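Long-range contact in chitinase (Chromobacterium violaceum, PDB 4TXG), which probably binds chitin and hydrolyses its glycosidic bonds as a family 18 glycoside hydrolase: residues 403-408 with 491-496. Residues are numbered along the deposited sequence; the frame is centred on the assembly and turned at random.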
ATOM      1  N   TRP A 403     -19.593  -0.259   2.301  1.00 10.63           N
ATOM      2  CA  TRP A 403     -19.594  -1.490   3.094  1.00 10.18           C
ATOM      3  C   TRP A 403     -20.023  -1.197   4.541  1.00 11.73           C
ATOM      4  O   TRP A 403     -20.422  -2.106   5.271  1.00 12.94           O
ATOM      5  CB  TRP A 403     -18.214  -2.156   3.062  1.00 12.72           C
ATOM      6  CG  TRP A 403     -17.078  -1.195   3.258  1.00 15.38           C
ATOM      7  CD1 TRP A 403     -16.531  -0.810   4.444  1.00 19.30           C
ATOM      8  CD2 TRP A 403     -16.353  -0.495   2.237  1.00 14.84           C
ATOM      9  NE1 TRP A 403     -15.511   0.083   4.228  1.00 19.23           N
ATOM     10  CE2 TRP A 403     -15.380   0.292   2.882  1.00 15.69           C
ATOM     11  CE3 TRP A 403     -16.428  -0.464   0.839  1.00 16.87           C
ATOM     12  CZ2 TRP A 403     -14.491   1.101   2.180  1.00 12.86           C
ATOM     13  CZ3 TRP A 403     -15.545   0.346   0.144  1.00 16.12           C
ATOM     14  CH2 TRP A 403     -14.591   1.117   0.815  1.00 13.98           C
ATOM     15  N   ASN A 404     -19.951   0.064   4.956  1.00  9.67           N
ATOM     16  CA  ASN A 404     -20.601   0.450   6.210  1.00  9.42           C
ATOM     17  C   ASN A 404     -21.278   1.811   6.112  1.00 10.87           C
ATOM     18  O   ASN A 404     -21.256   2.459   5.069  1.00  8.32           O
ATOM     19  CB  ASN A 404     -19.614   0.402   7.387  1.00 11.96           C
ATOM     20  CG  ASN A 404     -18.490   1.419   7.274  1.00 14.49           C
ATOM     21  OD1 ASN A 404     -18.721   2.593   7.019  1.00 12.81           O
ATOM     22  ND2 ASN A 404     -17.258   0.958   7.482  1.00 18.62           N
ATOM     23  N   ARG A 405     -21.883   2.237   7.213  1.00  8.29           N
ATOM     24  CA  ARG A 405     -22.792   3.371   7.195  1.00  8.47           C
ATOM     25  C   ARG A 405     -22.124   4.738   7.360  1.00 11.93           C
ATOM     26  O   ARG A 405     -22.801   5.760   7.274  1.00 12.82           O
ATOM     27  CB  ARG A 405     -23.827   3.205   8.306  1.00 10.75           C
ATOM     28  CG  ARG A 405     -23.242   3.422   9.710  1.00 10.63           C
ATOM     29  CD  ARG A 405     -24.261   3.015  10.773  1.00 14.01           C
ATOM     30  NE  ARG A 405     -23.758   3.212  12.134  1.00 15.95           N
ATOM     31  CZ  ARG A 405     -23.032   2.312  12.791  1.00 23.71           C
ATOM     32  NH1 ARG A 405     -22.701   1.164  12.215  1.00 23.56           N
ATOM     33  NH2 ARG A 405     -22.624   2.565  14.026  1.00 28.03           N
ATOM     34  N   PHE A 406     -20.821   4.766   7.616  1.00  9.62           N
ATOM     35  CA  PHE A 406     -20.164   6.025   7.952  1.00  8.01           C
ATOM     36  C   PHE A 406     -19.767   6.791   6.696  1.00  8.90           C
ATOM     37  O   PHE A 406     -18.822   6.427   6.002  1.00 11.22           O
ATOM     38  CB  PHE A 406     -18.949   5.765   8.845  1.00  7.89           C
ATOM     39  CG  PHE A 406     -19.297   5.094  10.141  1.00 11.63           C
ATOM     40  CD1 PHE A 406     -19.962   5.791  11.140  1.00 13.11           C
ATOM     41  CD2 PHE A 406     -18.973   3.765  10.358  1.00 17.15           C
ATOM     42  CE1 PHE A 406     -20.290   5.168  12.336  1.00 13.92           C
ATOM     43  CE2 PHE A 406     -19.299   3.143  11.555  1.00 16.21           C
ATOM     44  CZ  PHE A 406     -19.960   3.848  12.534  1.00 15.62           C
ATOM     45  N   VAL A 407     -20.517   7.849   6.408  1.00  8.83           N
ATOM     46  CA  VAL A 407     -20.336   8.611   5.183  1.00 10.57           C
ATOM     47  C   VAL A 407     -19.170   9.585   5.308  1.00  9.99           C
ATOM     48  O   VAL A 407     -19.161  10.435   6.194  1.00 10.67           O
ATOM     49  CB  VAL A 407     -21.609   9.389   4.829  1.00 11.62           C
ATOM     50  CG1 VAL A 407     -21.411  10.151   3.527  1.00 11.45           C
ATOM     51  CG2 VAL A 407     -22.814   8.438   4.741  1.00  9.37           C
ATOM     52  N   GLY A 408     -18.198   9.487   4.407  1.00  7.80           N
ATOM     53  CA  GLY A 408     -17.032  10.338   4.513  1.00 11.21           C
ATOM     54  C   GLY A 408     -16.045  10.117   3.386  1.00  8.88           C
ATOM     55  O   GLY A 408     -16.292   9.295   2.501  1.00  9.24           O
ATOM     56  N   LEU A 491     -21.406  -9.798   3.824  1.00 26.98           N
ATOM     57  CA  LEU A 491     -21.602  -8.722   4.797  1.00 22.44           C
ATOM     58  C   LEU A 491     -22.842  -8.959   5.663  1.00 21.98           C
ATOM     59  O   LEU A 491     -23.863  -9.435   5.174  1.00 24.12           O
ATOM     60  CB  LEU A 491     -21.729  -7.374   4.091  1.00 25.96           C
ATOM     61  CG  LEU A 491     -20.544  -6.911   3.242  1.00 32.90           C
ATOM     62  CD1 LEU A 491     -20.776  -5.490   2.738  1.00 33.53           C
ATOM     63  CD2 LEU A 491     -19.256  -7.007   4.033  1.00 34.06           C
ATOM     64  N   THR A 492     -22.748  -8.621   6.946  1.00 20.33           N
ATOM     65  CA  THR A 492     -23.881  -8.757   7.868  1.00 22.74           C
ATOM     66  C   THR A 492     -24.475  -7.392   8.200  1.00 20.71           C
ATOM     67  O   THR A 492     -25.491  -7.289   8.887  1.00 26.21           O
ATOM     68  CB  THR A 492     -23.478  -9.457   9.180  1.00 29.07           C
ATOM     69  OG1 THR A 492     -22.290  -8.844   9.705  1.00 31.54           O
ATOM     70  CG2 THR A 492     -23.225 -10.942   8.941  1.00 29.79           C
ATOM     71  N   GLU A 493     -23.804  -6.350   7.737  1.00 17.03           N
ATOM     72  CA  GLU A 493     -24.330  -4.995   7.784  1.00 17.27           C
ATOM     73  C   GLU A 493     -23.744  -4.272   6.585  1.00 16.87           C
ATOM     74  O   GLU A 493     -22.741  -4.714   6.032  1.00 15.76           O
ATOM     75  CB  GLU A 493     -23.958  -4.285   9.088  1.00 22.68           C
ATOM     76  CG  GLU A 493     -22.484  -3.917   9.184  1.00 30.23           C
ATOM     77  CD  GLU A 493     -22.159  -3.077  10.409  1.00 39.82           C
ATOM     78  OE1 GLU A 493     -22.686  -3.379  11.501  1.00 43.11           O
ATOM     79  OE2 GLU A 493     -21.381  -2.108  10.276  1.00 40.93           O
ATOM     80  N   CYS A 494     -24.354  -3.170   6.170  1.00 12.31           N
ATOM     81  CA  CYS A 494     -23.779  -2.397   5.069  1.00 10.58           C
ATOM     82  C   CYS A 494     -24.306  -0.977   5.088  1.00 11.65           C
ATOM     83  O   CYS A 494     -25.283  -0.677   5.779  1.00 13.15           O
ATOM     84  CB  CYS A 494     -24.097  -3.046   3.719  1.00 11.81           C
ATOM     85  SG  CYS A 494     -25.854  -3.051   3.318  1.00 21.48           S
ATOM     86  N   GLY A 495     -23.645  -0.099   4.346  1.00  9.94           N
ATOM     87  CA  GLY A 495     -24.203   1.211   4.077  1.00 10.23           C
ATOM     88  C   GLY A 495     -25.167   1.113   2.905  1.00 11.08           C
ATOM     89  O   GLY A 495     -25.262   0.069   2.262  1.00 13.26           O
ATOM     90  N   ASP A 496     -25.892   2.191   2.625  1.00 10.51           N
ATOM     91  CA  ASP A 496     -26.796   2.223   1.472  1.00 10.62           C
ATOM     92  C   ASP A 496     -26.028   2.768   0.272  1.00 13.58           C
ATOM     93  O   ASP A 496     -25.988   3.973   0.065  1.00 13.08           O
ATOM     94  CB  ASP A 496     -28.023   3.085   1.774  1.00 13.83           C
ATOM     95  CG  ASP A 496     -29.223   2.744   0.906  1.00 19.31           C
ATOM     96  OD1 ASP A 496     -29.107   1.896  -0.003  1.00 21.56           O
ATOM     97  OD2 ASP A 496     -30.296   3.337   1.137  1.00 19.46           O
TER
HETATM   98  O   HOH W   1     -22.245   0.243   9.415  1.00 16.51           O
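Two loops of the glycoside hydrolase family 18 region meet here, one following barrel strand 391-395 and the other following strand 466-468. OE2 of Glu493 lies off the edge of the Arg405 guanidinium, near its plane, too far for a direct salt bridge. NH1 of Arg405 and OE2 of Glu493 stay 4.0 Å apart, and the guanidinium and carboxylate planes are turned 71° against each other. A water fills the link. It donates to Glu493 OE2 at 2.6 Å and accepts from NH1 of Arg405 at 3.0 Å. It also accepts from the backbone N of Arg405, so three bonds fix its place. Glu493 CG sits between its backbone N and carbonyl carbon (chi1 71°). From there the extended chain carries the carboxylate to the water. The opposite charges probably still attract across the gap.

The backbones touch beside it. CA of Cys494 makes a nearly straight CA-H...O contact to O of Trp403, 3.4 Å away. CA of Gly495 approaches O of Asn404 in a more bent contact of the same kind. CD1 of Leu491 packs on CB of Trp403 at 4.2 Å.

Within its own loop, Asn404 turns OD1 back to accept from N of Phe406 (3.1 Å, 158° at the hydrogen), which closes an Asx turn with Arg405 in the middle. The Phe406 ring lies with one face over Arg405 CG. Phe424 adds a cation-pi contact to Arg405, and Trp468 NE1 donates to O of Asn404. The Asx turn of Asn404 and the water-mediated Arg-Glu pair built on it thus join two loops of the TIM-barrel domain, one after a barrel strand and one after strand 466-468.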